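Local coordinates for protein glutaredoxin (Chlorella sorokiniana, PDB 4I2T) that probably reduces disulfides, including those formed with glutathione, through a redox-active cysteine pair, as other glutaredoxins of the thioredoxin fold do, at residues 16-21 against 43-48; 20-25 against 69-74; 33-38 against 94-99. One frame throughout, in Å; residues are numbered along the deposited sequence.

In the fold
All three contacts belong to one glutaredoxin domain with the thioredoxin fold. Interactions 1 and 2 lie in its sheet, with centres about 10 Å apart: strand 17-21 pairs with strand 45-48 in interaction 1 and with strand 73-76 in interaction 2, and F20 and S21 serve both. Interaction 3 joins helix 26-36 to helix 95-102, its centre about 14 Å from that of interaction 1 and about 17 Å from that of interaction 2. Along the chain, strand 17-21 leads through C25 into helix 26-36 and on to strand 45-48; then come strand 73-76 and, near the C-terminus, helix 95-102. The N-terminal end of helix 26-36 carries the C25-C28 disulfide, while its C-terminal part takes part in interaction 3.

Interaction 1 (16-21 against 43-48); sequences KVVIFS and KITAIE
F20 lays the CD1 side of its ring beside I47, obliquely, with CD1 3.7 Å from I47 CB; the two side chains run next to each other in the same direction. V18 and T45 share that side of the sheet. On the other, I19 turns its CG2 branch to A46, 3.8 Å from CB, while CG1, anti to the backbone N (chi1 -180°), carries the rest of the side chain away from the neighbouring strand.

The backbones are in parallel register. I19 uses both its N and its O toward this strand, N to T45 O at 2.9 Å and O to I47 N; T45 N to V17 O and S21 N to I47 O continue the ladder. At its end the S21 hydroxyl donates to E48 OE1 (OG to OE1 2.8 Å), reaching the syn side 25° out of the carboxylate plane. The bend of E48 at chi2 (-73°) brings the carboxylate back to the serine, and K32 forms a salt bridge with OE2. At the other end a water links V17 N, K43 O and T45 OG1.

These are the two strands of a beta-alpha-beta unit whose connecting helix, 26-36, meets V17, S21 and I44; helix 3-14 packs on V18, F20 and I47 across the sheet.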
ATOM      1  N   LYS A  16       2.882   7.712   5.512  1.00 12.16           N
ATOM      2  CA  LYS A  16       3.958   7.611   4.537  1.00 12.75           C
ATOM      3  C   LYS A  16       3.971   6.285   3.776  1.00 13.02           C
ATOM      4  O   LYS A  16       4.392   6.238   2.627  1.00 15.09           O
ATOM      5  CB  LYS A  16       5.305   7.869   5.215  1.00 15.99           C
ATOM      6  CG  LYS A  16       5.426   9.290   5.759  1.00 26.98           C
ATOM      7  CD  LYS A  16       6.759   9.548   6.438  1.00 28.98           C
ATOM      8  CE  LYS A  16       7.921   9.536   5.457  1.00 24.63           C
ATOM      9  NZ  LYS A  16       7.862  10.648   4.466  1.00 20.81           N
ATOM     10  N   VAL A  17       3.501   5.216   4.406  1.00 11.17           N
ATOM     11  CA  VAL A  17       3.474   3.904   3.771  1.00 10.18           C
ATOM     12  C   VAL A  17       2.095   3.293   3.962  1.00 10.34           C
ATOM     13  O   VAL A  17       1.683   3.009   5.089  1.00  9.88           O
ATOM     14  CB  VAL A  17       4.541   2.952   4.362  1.00 12.04           C
ATOM     15  CG1 VAL A  17       4.502   1.598   3.661  1.00 12.57           C
ATOM     16  CG2 VAL A  17       5.929   3.568   4.243  1.00 14.11           C
ATOM     17  N   VAL A  18       1.380   3.100   2.858  1.00  9.71           N
ATOM     18  CA  VAL A  18       0.009   2.618   2.913  1.00  9.18           C
ATOM     19  C   VAL A  18      -0.194   1.437   1.982  1.00  9.46           C
ATOM     20  O   VAL A  18       0.270   1.443   0.847  1.00 11.37           O
ATOM     21  CB  VAL A  18      -0.988   3.728   2.521  1.00  9.70           C
ATOM     22  CG1 VAL A  18      -2.419   3.185   2.519  1.00 10.60           C
ATOM     23  CG2 VAL A  18      -0.870   4.915   3.463  1.00 11.17           C
ATOM     24  N   ILE A  19      -0.908   0.432   2.467  1.00  8.56           N
ATOM     25  CA  ILE A  19      -1.295  -0.694   1.636  1.00  9.70           C
ATOM     26  C   ILE A  19      -2.780  -0.989   1.835  1.00  9.26           C
ATOM     27  O   ILE A  19      -3.241  -1.189   2.959  1.00 11.10           O
ATOM     28  CB  ILE A  19      -0.420  -1.947   1.917  1.00  8.99           C
ATOM     29  CG1 ILE A  19      -0.854  -3.113   1.025  1.00 10.62           C
ATOM     30  CG2 ILE A  19      -0.476  -2.332   3.394  1.00 11.99           C
ATOM     31  CD1 ILE A  19       0.148  -4.236   0.951  1.00 11.99           C
ATOM     32  N   PHE A  20      -3.528  -0.985   0.739  1.00  8.24           N
ATOM     33  CA  PHE A  20      -4.915  -1.425   0.750  1.00  9.18           C
ATOM     34  C   PHE A  20      -4.915  -2.915   0.456  1.00  9.02           C
ATOM     35  O   PHE A  20      -4.231  -3.377  -0.456  1.00  9.69           O
ATOM     36  CB  PHE A  20      -5.740  -0.639  -0.273  1.00  9.24           C
ATOM     37  CG  PHE A  20      -5.882   0.808   0.070  1.00  8.63           C
ATOM     38  CD1 PHE A  20      -6.952   1.252   0.828  1.00 11.36           C
ATOM     39  CD2 PHE A  20      -4.933   1.729  -0.343  1.00 10.04           C
ATOM     40  CE1 PHE A  20      -7.081   2.582   1.161  1.00  9.81           C
ATOM     41  CE2 PHE A  20      -5.054   3.064  -0.010  1.00 10.13           C
ATOM     42  CZ  PHE A  20      -6.131   3.491   0.741  1.00 10.51           C
ATOM     43  N   SER A  21      -5.685  -3.664   1.238  1.00 10.17           N
ATOM     44  CA  SER A  21      -5.526  -5.108   1.305  1.00  9.77           C
ATOM     45  C   SER A  21      -6.851  -5.784   1.600  1.00  9.92           C
ATOM     46  O   SER A  21      -7.820  -5.127   1.962  1.00 10.32           O
ATOM     47  CB  SER A  21      -4.515  -5.430   2.409  1.00 11.97           C
ATOM     48  OG  SER A  21      -4.417  -6.817   2.659  1.00 12.37           O
ATOM     49  N   LYS A  43       4.950   1.838  11.321  1.00 19.96           N
ATOM     50  CA  LYS A  43       5.169   2.711  10.172  1.00 20.97           C
ATOM     51  C   LYS A  43       4.432   2.233   8.924  1.00 18.34           C
ATOM     52  O   LYS A  43       4.555   2.845   7.864  1.00 22.66           O
ATOM     53  CB  LYS A  43       6.660   2.822   9.851  1.00 23.39           C
ATOM     54  CG  LYS A  43       7.455   3.666  10.832  1.00 30.29           C
ATOM     55  CD  LYS A  43       8.726   4.200  10.191  1.00 35.64           C
ATOM     56  CE  LYS A  43       9.458   3.123   9.404  1.00 43.90           C
ATOM     57  NZ  LYS A  43      10.824   2.901   9.926  1.00 32.35           N
ATOM     58  N   ILE A  44       3.680   1.145   9.044  1.00 18.61           N
ATOM     59  CA  ILE A  44       2.879   0.645   7.930  1.00 18.26           C
ATOM     60  C   ILE A  44       1.395   0.839   8.218  1.00 19.66           C
ATOM     61  O   ILE A  44       0.883   0.383   9.240  1.00 20.69           O
ATOM     62  CB  ILE A  44       3.146  -0.845   7.665  1.00 17.67           C
ATOM     63  CG1 ILE A  44       4.625  -1.076   7.345  1.00 16.59           C
ATOM     64  CG2 ILE A  44       2.289  -1.342   6.520  1.00 17.57           C
ATOM     65  CD1 ILE A  44       5.028  -2.530   7.385  1.00 16.46           C
ATOM     66  N   THR A  45       0.707   1.521   7.312  1.00 12.17           N
ATOM     67  CA  THR A  45      -0.728   1.718   7.437  1.00 10.97           C
ATOM     68  C   THR A  45      -1.452   0.766   6.495  1.00 10.94           C
ATOM     69  O   THR A  45      -1.495   0.989   5.290  1.00 11.72           O
ATOM     70  CB  THR A  45      -1.121   3.170   7.112  1.00 14.32           C
ATOM     71  OG1 THR A  45      -0.448   4.061   8.011  1.00 16.55           O
ATOM     72  CG2 THR A  45      -2.632   3.359   7.234  1.00 13.91           C
ATOM     73  N   ALA A  46      -2.009  -0.301   7.053  1.00 11.68           N
ATOM     74  CA  ALA A  46      -2.735  -1.293   6.273  1.00 10.94           C
ATOM     75  C   ALA A  46      -4.233  -1.085   6.434  1.00 12.03           C
ATOM     76  O   ALA A  46      -4.747  -1.055   7.552  1.00 14.82           O
ATOM     77  CB  ALA A  46      -2.344  -2.695   6.698  1.00 13.99           C
ATOM     78  N   ILE A  47      -4.918  -0.926   5.310  1.00 11.48           N
ATOM     79  CA  ILE A  47      -6.366  -0.785   5.287  1.00 10.45           C
ATOM     80  C   ILE A  47      -6.954  -2.060   4.701  1.00 10.64           C
ATOM     81  O   ILE A  47      -6.839  -2.308   3.510  1.00 11.51           O
ATOM     82  CB  ILE A  47      -6.800   0.414   4.424  1.00 11.59           C
ATOM     83  CG1 ILE A  47      -6.087   1.691   4.885  1.00 14.88           C
ATOM     84  CG2 ILE A  47      -8.319   0.577   4.458  1.00 15.82           C
ATOM     85  CD1 ILE A  47      -6.359   2.069   6.329  1.00 18.24           C
ATOM     86  N   GLU A  48      -7.569  -2.880   5.541  1.00 11.51           N
ATOM     87  CA  GLU A  48      -8.181  -4.126   5.081  1.00 11.94           C
ATOM     88  C   GLU A  48      -9.644  -3.882   4.722  1.00 10.11           C
ATOM     89  O   GLU A  48     -10.372  -3.213   5.458  1.00 12.22           O
ATOM     90  CB  GLU A  48      -8.072  -5.211   6.154  1.00 12.92           C
ATOM     91  CG  GLU A  48      -6.656  -5.424   6.691  1.00 13.20           C
ATOM     92  CD  GLU A  48      -5.732  -6.120   5.709  1.00 16.05           C
ATOM     93  OE1 GLU A  48      -6.221  -6.775   4.764  1.00 15.17           O
ATOM     94  OE2 GLU A  48      -4.501  -6.015   5.883  1.00 15.22           O
TER
HETATM   95  O   HOH W   1       2.389   4.794   7.389  1.00 19.82           O

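Interaction 2 (20-25 against 69-74); sequences FSKTYC and RSVPRV
V71 pushes its CG2 methyl against the aliphatic part of K22, 3.5 Å from CG, the two side chains crossing at about a right angle. Its other methyl, CG1, lies over the backbone of F20, 3.7 Å from the carbonyl O. C25 closes the group: SG, anti to the backbone N (chi1 -177°), sits 3.5 Å from V71 O and 3.8 Å from P72 CD.

Next to this cluster, F20 and R73 form an antiparallel hydrogen-bonded pair. F20 N to R73 O is nearly straight (3.0 Å, 168° at the hydrogen), whereas R73 N to F20 O is longer and more bent. P72 CA also comes within 3.1 Å of F20 O, so that carbonyl meets both an N-H and a C-H.

Further out, R73 folds back on its own loop and grips S70 side-on: NE bonds to S70 O at 2.7 Å, in the guanidinium plane, and NH2 to S70 OG. This ties the loop across the turn that the cis peptide before P72 makes.

C25 is disulfide-bonded to C28 and is the N-cap of helix 26-36. A CxxC at a helix start facing a cis-proline loop is characteristic of redox-active members of the thioredoxin superfamily, and here is consistent with the redox site of a glutaredoxin.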
ATOM      1  N   PHE A  20      -3.528  -0.985   0.739  1.00  8.24           N
ATOM      2  CA  PHE A  20      -4.915  -1.425   0.750  1.00  9.18           C
ATOM      3  C   PHE A  20      -4.915  -2.915   0.456  1.00  9.02           C
ATOM      4  O   PHE A  20      -4.231  -3.377  -0.456  1.00  9.69           O
ATOM      5  CB  PHE A  20      -5.740  -0.639  -0.273  1.00  9.24           C
ATOM      6  CG  PHE A  20      -5.882   0.808   0.070  1.00  8.63           C
ATOM      7  CD1 PHE A  20      -6.952   1.252   0.828  1.00 11.36           C
ATOM      8  CD2 PHE A  20      -4.933   1.729  -0.343  1.00 10.04           C
ATOM      9  CE1 PHE A  20      -7.081   2.582   1.161  1.00  9.81           C
ATOM     10  CE2 PHE A  20      -5.054   3.064  -0.010  1.00 10.13           C
ATOM     11  CZ  PHE A  20      -6.131   3.491   0.741  1.00 10.51           C
ATOM     12  N   SER A  21      -5.685  -3.664   1.238  1.00 10.17           N
ATOM     13  CA  SER A  21      -5.526  -5.108   1.305  1.00  9.77           C
ATOM     14  C   SER A  21      -6.851  -5.784   1.600  1.00  9.92           C
ATOM     15  O   SER A  21      -7.820  -5.127   1.962  1.00 10.32           O
ATOM     16  CB  SER A  21      -4.515  -5.430   2.409  1.00 11.97           C
ATOM     17  OG  SER A  21      -4.417  -6.817   2.659  1.00 12.37           O
ATOM     18  N   LYS A  22      -6.893  -7.097   1.410  1.00 10.39           N
ATOM     19  CA  LYS A  22      -7.964  -7.918   1.963  1.00 10.93           C
ATOM     20  C   LYS A  22      -7.377  -9.271   2.346  1.00 11.37           C
ATOM     21  O   LYS A  22      -6.233  -9.583   2.007  1.00 11.33           O
ATOM     22  CB  LYS A  22      -9.129  -8.070   0.982  1.00 13.41           C
ATOM     23  CG  LYS A  22      -8.833  -8.896  -0.241  1.00 13.57           C
ATOM     24  CD  LYS A  22      -9.946  -8.742  -1.276  1.00 18.52           C
ATOM     25  CE  LYS A  22      -9.687  -9.584  -2.510  1.00 16.94           C
ATOM     26  NZ  LYS A  22      -9.946 -11.026  -2.270  1.00 36.48           N
ATOM     27  N   THR A  23      -8.155 -10.064   3.069  1.00 11.92           N
ATOM     28  CA  THR A  23      -7.666 -11.330   3.595  1.00 12.47           C
ATOM     29  C   THR A  23      -7.371 -12.337   2.487  1.00 13.10           C
ATOM     30  O   THR A  23      -6.311 -12.961   2.480  1.00 13.28           O
ATOM     31  CB  THR A  23      -8.681 -11.941   4.568  1.00 14.47           C
ATOM     32  OG1 THR A  23      -8.901 -11.034   5.656  1.00 18.06           O
ATOM     33  CG2 THR A  23      -8.178 -13.278   5.103  1.00 15.33           C
ATOM     34  N   TYR A  24      -8.311 -12.497   1.559  1.00 13.56           N
ATOM     35  CA  TYR A  24      -8.163 -13.452   0.460  1.00 14.35           C
ATOM     36  C   TYR A  24      -7.356 -12.822  -0.668  1.00 16.07           C
ATOM     37  O   TYR A  24      -7.911 -12.292  -1.627  1.00 17.38           O
ATOM     38  CB  TYR A  24      -9.542 -13.898  -0.042  1.00 15.19           C
ATOM     39  CG  TYR A  24      -9.512 -14.950  -1.132  1.00 16.22           C
ATOM     40  CD1 TYR A  24      -9.251 -16.279  -0.836  1.00 17.08           C
ATOM     41  CD2 TYR A  24      -9.767 -14.617  -2.456  1.00 26.51           C
ATOM     42  CE1 TYR A  24      -9.229 -17.237  -1.815  1.00 18.15           C
ATOM     43  CE2 TYR A  24      -9.755 -15.578  -3.457  1.00 24.19           C
ATOM     44  CZ  TYR A  24      -9.483 -16.890  -3.134  1.00 23.46           C
ATOM     45  OH  TYR A  24      -9.459 -17.855  -4.123  1.00 22.39           O
ATOM     46  N   CYS A  25      -6.036 -12.871  -0.543  1.00 13.69           N
ATOM     47  CA  CYS A  25      -5.170 -12.092  -1.407  1.00 13.61           C
ATOM     48  C   CYS A  25      -3.711 -12.474  -1.184  1.00 13.28           C
ATOM     49  O   CYS A  25      -3.035 -11.879  -0.350  1.00 13.50           O
ATOM     50  CB  CYS A  25      -5.380 -10.607  -1.101  1.00 15.19           C
ATOM     51  SG  CYS A  25      -4.447  -9.460  -2.121  1.00 16.05           S
ATOM     52  N   ARG A  69      -8.417  -1.877  -9.953  1.00 12.74           N
ATOM     53  CA  ARG A  69      -9.279  -2.045  -8.781  1.00 13.90           C
ATOM     54  C   ARG A  69      -8.714  -3.012  -7.752  1.00 11.99           C
ATOM     55  O   ARG A  69      -9.050  -2.928  -6.574  1.00 13.81           O
ATOM     56  CB  ARG A  69     -10.657  -2.590  -9.188  1.00 17.41           C
ATOM     57  CG  ARG A  69     -11.616  -1.579  -9.777  1.00 27.61           C
ATOM     58  CD  ARG A  69     -13.003  -2.185 -10.010  1.00 27.29           C
ATOM     59  NE  ARG A  69     -13.928  -1.958  -8.897  1.00 25.89           N
ATOM     60  CZ  ARG A  69     -14.287  -2.868  -7.993  1.00 24.68           C
ATOM     61  NH1 ARG A  69     -13.810  -4.108  -8.034  1.00 29.82           N
ATOM     62  NH2 ARG A  69     -15.140  -2.531  -7.034  1.00 28.80           N
ATOM     63  N   SER A  70      -7.889  -3.951  -8.195  1.00 11.85           N
ATOM     64  CA  SER A  70      -7.522  -5.074  -7.339  1.00 11.15           C
ATOM     65  C   SER A  70      -6.638  -4.640  -6.180  1.00 12.15           C
ATOM     66  O   SER A  70      -5.855  -3.703  -6.288  1.00 12.66           O
ATOM     67  CB  SER A  70      -6.808  -6.162  -8.152  1.00 13.63           C
ATOM     68  OG  SER A  70      -5.545  -5.710  -8.627  1.00 14.30           O
ATOM     69  N   VAL A  71      -6.773  -5.332  -5.059  1.00 12.57           N
ATOM     70  CA  VAL A  71      -5.805  -5.188  -3.982  1.00 11.15           C
ATOM     71  C   VAL A  71      -4.711  -6.226  -4.211  1.00 11.85           C
ATOM     72  O   VAL A  71      -4.954  -7.261  -4.826  1.00 12.93           O
ATOM     73  CB  VAL A  71      -6.443  -5.347  -2.577  1.00 14.02           C
ATOM     74  CG1 VAL A  71      -7.328  -4.145  -2.259  1.00 16.16           C
ATOM     75  CG2 VAL A  71      -7.234  -6.650  -2.460  1.00 17.13           C
ATOM     76  N   PRO A  72      -3.492  -5.942  -3.734  1.00 10.41           N
ATOM     77  CA  PRO A  72      -3.144  -4.740  -2.979  1.00  9.48           C
ATOM     78  C   PRO A  72      -2.854  -3.528  -3.855  1.00  9.06           C
ATOM     79  O   PRO A  72      -2.555  -3.652  -5.041  1.00 11.48           O
ATOM     80  CB  PRO A  72      -1.866  -5.159  -2.251  1.00 10.37           C
ATOM     81  CG  PRO A  72      -1.210  -6.085  -3.209  1.00 10.54           C
ATOM     82  CD  PRO A  72      -2.336  -6.841  -3.884  1.00 11.44           C
ATOM     83  N   ARG A  73      -2.966  -2.356  -3.250  1.00  9.54           N
ATOM     84  CA  ARG A  73      -2.470  -1.129  -3.845  1.00  8.80           C
ATOM     85  C   ARG A  73      -1.572  -0.475  -2.814  1.00  9.36           C
ATOM     86  O   ARG A  73      -1.992  -0.245  -1.681  1.00  9.52           O
ATOM     87  CB  ARG A  73      -3.629  -0.209  -4.217  1.00 10.35           C
ATOM     88  CG  ARG A  73      -4.556  -0.795  -5.272  1.00 11.02           C
ATOM     89  CD  ARG A  73      -3.946  -0.698  -6.670  1.00 16.95           C
ATOM     90  NE  ARG A  73      -4.422  -1.750  -7.561  1.00 17.83           N
ATOM     91  CZ  ARG A  73      -4.205  -1.781  -8.872  1.00 17.34           C
ATOM     92  NH1 ARG A  73      -3.537  -0.801  -9.465  1.00 14.03           N
ATOM     93  NH2 ARG A  73      -4.671  -2.785  -9.601  1.00 19.49           N
ATOM     94  N   VAL A  74      -0.326  -0.215  -3.189  1.00 11.51           N
ATOM     95  CA  VAL A  74       0.669   0.269  -2.249  1.00 11.92           C
ATOM     96  C   VAL A  74       1.113   1.681  -2.598  1.00 11.52           C
ATOM     97  O   VAL A  74       1.340   2.002  -3.768  1.00 11.46           O
ATOM     98  CB  VAL A  74       1.888  -0.663  -2.222  1.00 13.49           C
ATOM     99  CG1 VAL A  74       2.928  -0.161  -1.224  1.00 15.52           C
ATOM    100  CG2 VAL A  74       1.446  -2.079  -1.880  1.00 14.38           C
TER

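Interaction 3 (33-38 against 94-99); sequences RALEKF and GKLEVM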
ATOM      1  N   ARG A  33       4.396  -8.571   3.921  1.00 14.72           N
ATOM      2  CA  ARG A  33       5.633  -9.224   4.343  1.00 15.20           C
ATOM      3  C   ARG A  33       6.858  -8.464   3.839  1.00 15.89           C
ATOM      4  O   ARG A  33       7.841  -8.298   4.562  1.00 19.79           O
ATOM      5  CB  ARG A  33       5.673 -10.666   3.839  1.00 15.03           C
ATOM      6  CG  ARG A  33       4.887 -11.633   4.694  1.00 30.62           C
ATOM      7  CD  ARG A  33       4.742 -12.976   4.010  1.00 46.12           C
ATOM      8  NE  ARG A  33       4.266 -14.004   4.931  1.00 46.64           N
ATOM      9  CZ  ARG A  33       4.360 -15.313   4.710  1.00 47.90           C
ATOM     10  NH1 ARG A  33       4.920 -15.768   3.597  1.00 53.08           N
ATOM     11  NH2 ARG A  33       3.899 -16.171   5.611  1.00 59.28           N
ATOM     12  N   ALA A  34       6.796  -8.003   2.596  1.00 15.35           N
ATOM     13  CA  ALA A  34       7.905  -7.268   2.002  1.00 15.58           C
ATOM     14  C   ALA A  34       8.161  -5.958   2.745  1.00 20.55           C
ATOM     15  O   ALA A  34       9.306  -5.619   3.040  1.00 20.90           O
ATOM     16  CB  ALA A  34       7.628  -6.997   0.538  1.00 15.15           C
ATOM     17  N   LEU A  35       7.096  -5.221   3.045  1.00 13.90           N
ATOM     18  CA  LEU A  35       7.222  -3.981   3.801  1.00 13.22           C
ATOM     19  C   LEU A  35       7.744  -4.242   5.216  1.00 16.14           C
ATOM     20  O   LEU A  35       8.612  -3.513   5.706  1.00 15.35           O
ATOM     21  CB  LEU A  35       5.881  -3.248   3.855  1.00 12.76           C
ATOM     22  CG  LEU A  35       5.379  -2.730   2.505  1.00 12.21           C
ATOM     23  CD1 LEU A  35       3.929  -2.287   2.606  1.00 15.44           C
ATOM     24  CD2 LEU A  35       6.245  -1.589   2.014  1.00 13.56           C
ATOM     25  N   GLU A  36       7.230  -5.284   5.863  1.00 15.37           N
ATOM     26  CA  GLU A  36       7.620  -5.600   7.234  1.00 15.96           C
ATOM     27  C   GLU A  36       9.067  -6.078   7.334  1.00 17.78           C
ATOM     28  O   GLU A  36       9.651  -6.089   8.418  1.00 17.27           O
ATOM     29  CB  GLU A  36       6.676  -6.652   7.812  1.00 16.78           C
ATOM     30  CG  GLU A  36       5.289  -6.109   8.112  1.00 16.74           C
ATOM     31  CD  GLU A  36       4.269  -7.198   8.379  1.00 20.46           C
ATOM     32  OE1 GLU A  36       4.677  -8.347   8.651  1.00 23.11           O
ATOM     33  OE2 GLU A  36       3.058  -6.898   8.315  1.00 26.22           O
ATOM     34  N   LYS A  37       9.645  -6.475   6.206  1.00 16.25           N
ATOM     35  CA  LYS A  37      11.052  -6.855   6.161  1.00 16.60           C
ATOM     36  C   LYS A  37      11.923  -5.670   6.566  1.00 16.23           C
ATOM     37  O   LYS A  37      13.002  -5.846   7.127  1.00 16.88           O
ATOM     38  CB  LYS A  37      11.431  -7.304   4.748  1.00 17.63           C
ATOM     39  CG  LYS A  37      12.390  -8.477   4.688  1.00 44.93           C
ATOM     40  CD  LYS A  37      12.737  -8.824   3.246  1.00 44.56           C
ATOM     41  CE  LYS A  37      13.441 -10.169   3.139  1.00 54.82           C
ATOM     42  NZ  LYS A  37      14.732 -10.198   3.875  1.00 48.26           N
ATOM     43  N   PHE A  38      11.448  -4.464   6.276  1.00 15.39           N
ATOM     44  CA  PHE A  38      12.252  -3.258   6.451  1.00 15.06           C
ATOM     45  C   PHE A  38      11.691  -2.269   7.466  1.00 15.22           C
ATOM     46  O   PHE A  38      12.444  -1.473   8.027  1.00 15.44           O
ATOM     47  CB  PHE A  38      12.433  -2.572   5.094  1.00 14.17           C
ATOM     48  CG  PHE A  38      12.898  -3.508   4.015  1.00 14.25           C
ATOM     49  CD1 PHE A  38      14.145  -4.101   4.091  1.00 15.28           C
ATOM     50  CD2 PHE A  38      12.085  -3.804   2.935  1.00 13.95           C
ATOM     51  CE1 PHE A  38      14.574  -4.976   3.114  1.00 15.57           C
ATOM     52  CE2 PHE A  38      12.509  -4.677   1.948  1.00 14.32           C
ATOM     53  CZ  PHE A  38      13.757  -5.260   2.038  1.00 17.35           C
ATOM     54  N   GLY A  94      15.920  -4.785  -4.598  1.00 14.95           N
ATOM     55  CA  GLY A  94      16.564  -3.722  -3.852  1.00 14.18           C
ATOM     56  C   GLY A  94      15.905  -2.365  -3.999  1.00 12.98           C
ATOM     57  O   GLY A  94      16.235  -1.440  -3.264  1.00 12.72           O
ATOM     58  N   LYS A  95      14.973  -2.243  -4.939  1.00 13.04           N
ATOM     59  CA  LYS A  95      14.376  -0.944  -5.252  1.00 12.20           C
ATOM     60  C   LYS A  95      13.401  -0.459  -4.180  1.00 11.67           C
ATOM     61  O   LYS A  95      13.259   0.738  -3.963  1.00 10.76           O
ATOM     62  CB  LYS A  95      13.685  -0.985  -6.616  1.00 12.68           C
ATOM     63  CG  LYS A  95      14.659  -1.022  -7.788  1.00 14.30           C
ATOM     64  CD  LYS A  95      13.952  -1.021  -9.136  1.00 16.99           C
ATOM     65  CE  LYS A  95      13.291   0.312  -9.430  1.00 19.73           C
ATOM     66  NZ  LYS A  95      12.774   0.371 -10.823  1.00 29.04           N
ATOM     67  N   LEU A  96      12.727  -1.383  -3.506  1.00 11.25           N
ATOM     68  CA  LEU A  96      11.807  -1.005  -2.439  1.00 11.60           C
ATOM     69  C   LEU A  96      12.560  -0.284  -1.325  1.00 10.92           C
ATOM     70  O   LEU A  96      12.118   0.751  -0.839  1.00 10.28           O
ATOM     71  CB  LEU A  96      11.095  -2.238  -1.890  1.00 13.62           C
ATOM     72  CG  LEU A  96       9.974  -1.952  -0.890  1.00 13.02           C
ATOM     73  CD1 LEU A  96       8.883  -1.113  -1.529  1.00 16.30           C
ATOM     74  CD2 LEU A  96       9.402  -3.251  -0.344  1.00 15.21           C
ATOM     75  N   GLU A  97      13.703  -0.825  -0.923  1.00 10.68           N
ATOM     76  CA  GLU A  97      14.511  -0.199   0.116  1.00 12.77           C
ATOM     77  C   GLU A  97      14.968   1.196  -0.295  1.00 10.67           C
ATOM     78  O   GLU A  97      14.984   2.114   0.525  1.00 12.65           O
ATOM     79  CB  GLU A  97      15.717  -1.071   0.453  1.00 14.50           C
ATOM     80  CG  GLU A  97      15.369  -2.262   1.314  1.00 15.02           C
ATOM     81  CD  GLU A  97      16.492  -3.260   1.370  1.00 17.17           C
ATOM     82  OE1 GLU A  97      17.274  -3.221   2.345  1.00 18.88           O
ATOM     83  OE2 GLU A  97      16.609  -4.074   0.426  1.00 19.26           O
ATOM     84  N   VAL A  98      15.345   1.361  -1.558  1.00 12.01           N
ATOM     85  CA  VAL A  98      15.716   2.675  -2.063  1.00 12.78           C
ATOM     86  C   VAL A  98      14.550   3.641  -1.886  1.00 11.08           C
ATOM     87  O   VAL A  98      14.721   4.750  -1.387  1.00 11.35           O
ATOM     88  CB  VAL A  98      16.122   2.620  -3.543  1.00 10.67           C
ATOM     89  CG1 VAL A  98      16.358   4.022  -4.083  1.00 13.89           C
ATOM     90  CG2 VAL A  98      17.376   1.763  -3.722  1.00 15.03           C
ATOM     91  N   MET A  99      13.358   3.210  -2.284  1.00  9.87           N
ATOM     92  CA  MET A  99      12.169   4.046  -2.166  1.00 10.29           C
ATOM     93  C   MET A  99      11.895   4.405  -0.710  1.00 10.81           C
ATOM     94  O   MET A  99      11.558   5.543  -0.395  1.00  9.50           O
ATOM     95  CB  MET A  99      10.952   3.327  -2.745  1.00 11.93           C
ATOM     96  CG  MET A  99      10.997   3.134  -4.248  1.00 12.20           C
ATOM     97  SD  MET A  99       9.636   2.086  -4.801  1.00 18.59           S
ATOM     98  CE  MET A  99       9.880   2.109  -6.573  1.00 23.31           C
TER
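This is a van der Waals and CH-pi contact between two helices, with no hydrogen bond across it: the C-terminal part of helix 26-36, with F38 at that end, meets the first turn of helix 95-102. Two side chains of the second helix do the work, each against a different part of the F38 ring.

E97 comes over one face. Its CG stands 3.4 Å from the centroid of the F38 ring, 14° off the normal, a CH-pi contact made with the aliphatic part of an acidic side chain. From there the E97 chain runs extended, and the carboxylate lies roughly parallel to the ring, though its exact placement is doubtful. The opposite face is taken by K37 CB, from the residue just before, so the phenyl is sandwiched between two aliphatic groups. With CG anti to the carbonyl carbon (chi1 -50°), the ring of F38 is swung out from its backbone toward the second helix.

L96 works at the edge. Its CD2 methyl lies near the ring plane, 4.1 Å from F38 CE2, and the same methyl reaches A34 CB at 4.2 Å and L35 CD2 at 4.3 Å. One leucine branch thus enters the hollow formed by three side chains of 33-38. Without the phenyl of F38, as with an alanine here, E97 CG is likely to lose the ring it rests on and a gap to open beside the L96 methyl.

Helix 86-93 borders the same cluster, since A34 touches A91 and L96 packs on both L90 and A91. G94, with its positive phi, makes the break between that helix and 95-102. Toward the sheet, L35 also packs on V17 of strand 17-21 and on I44, while E97 touches L106 in the C-terminal loop.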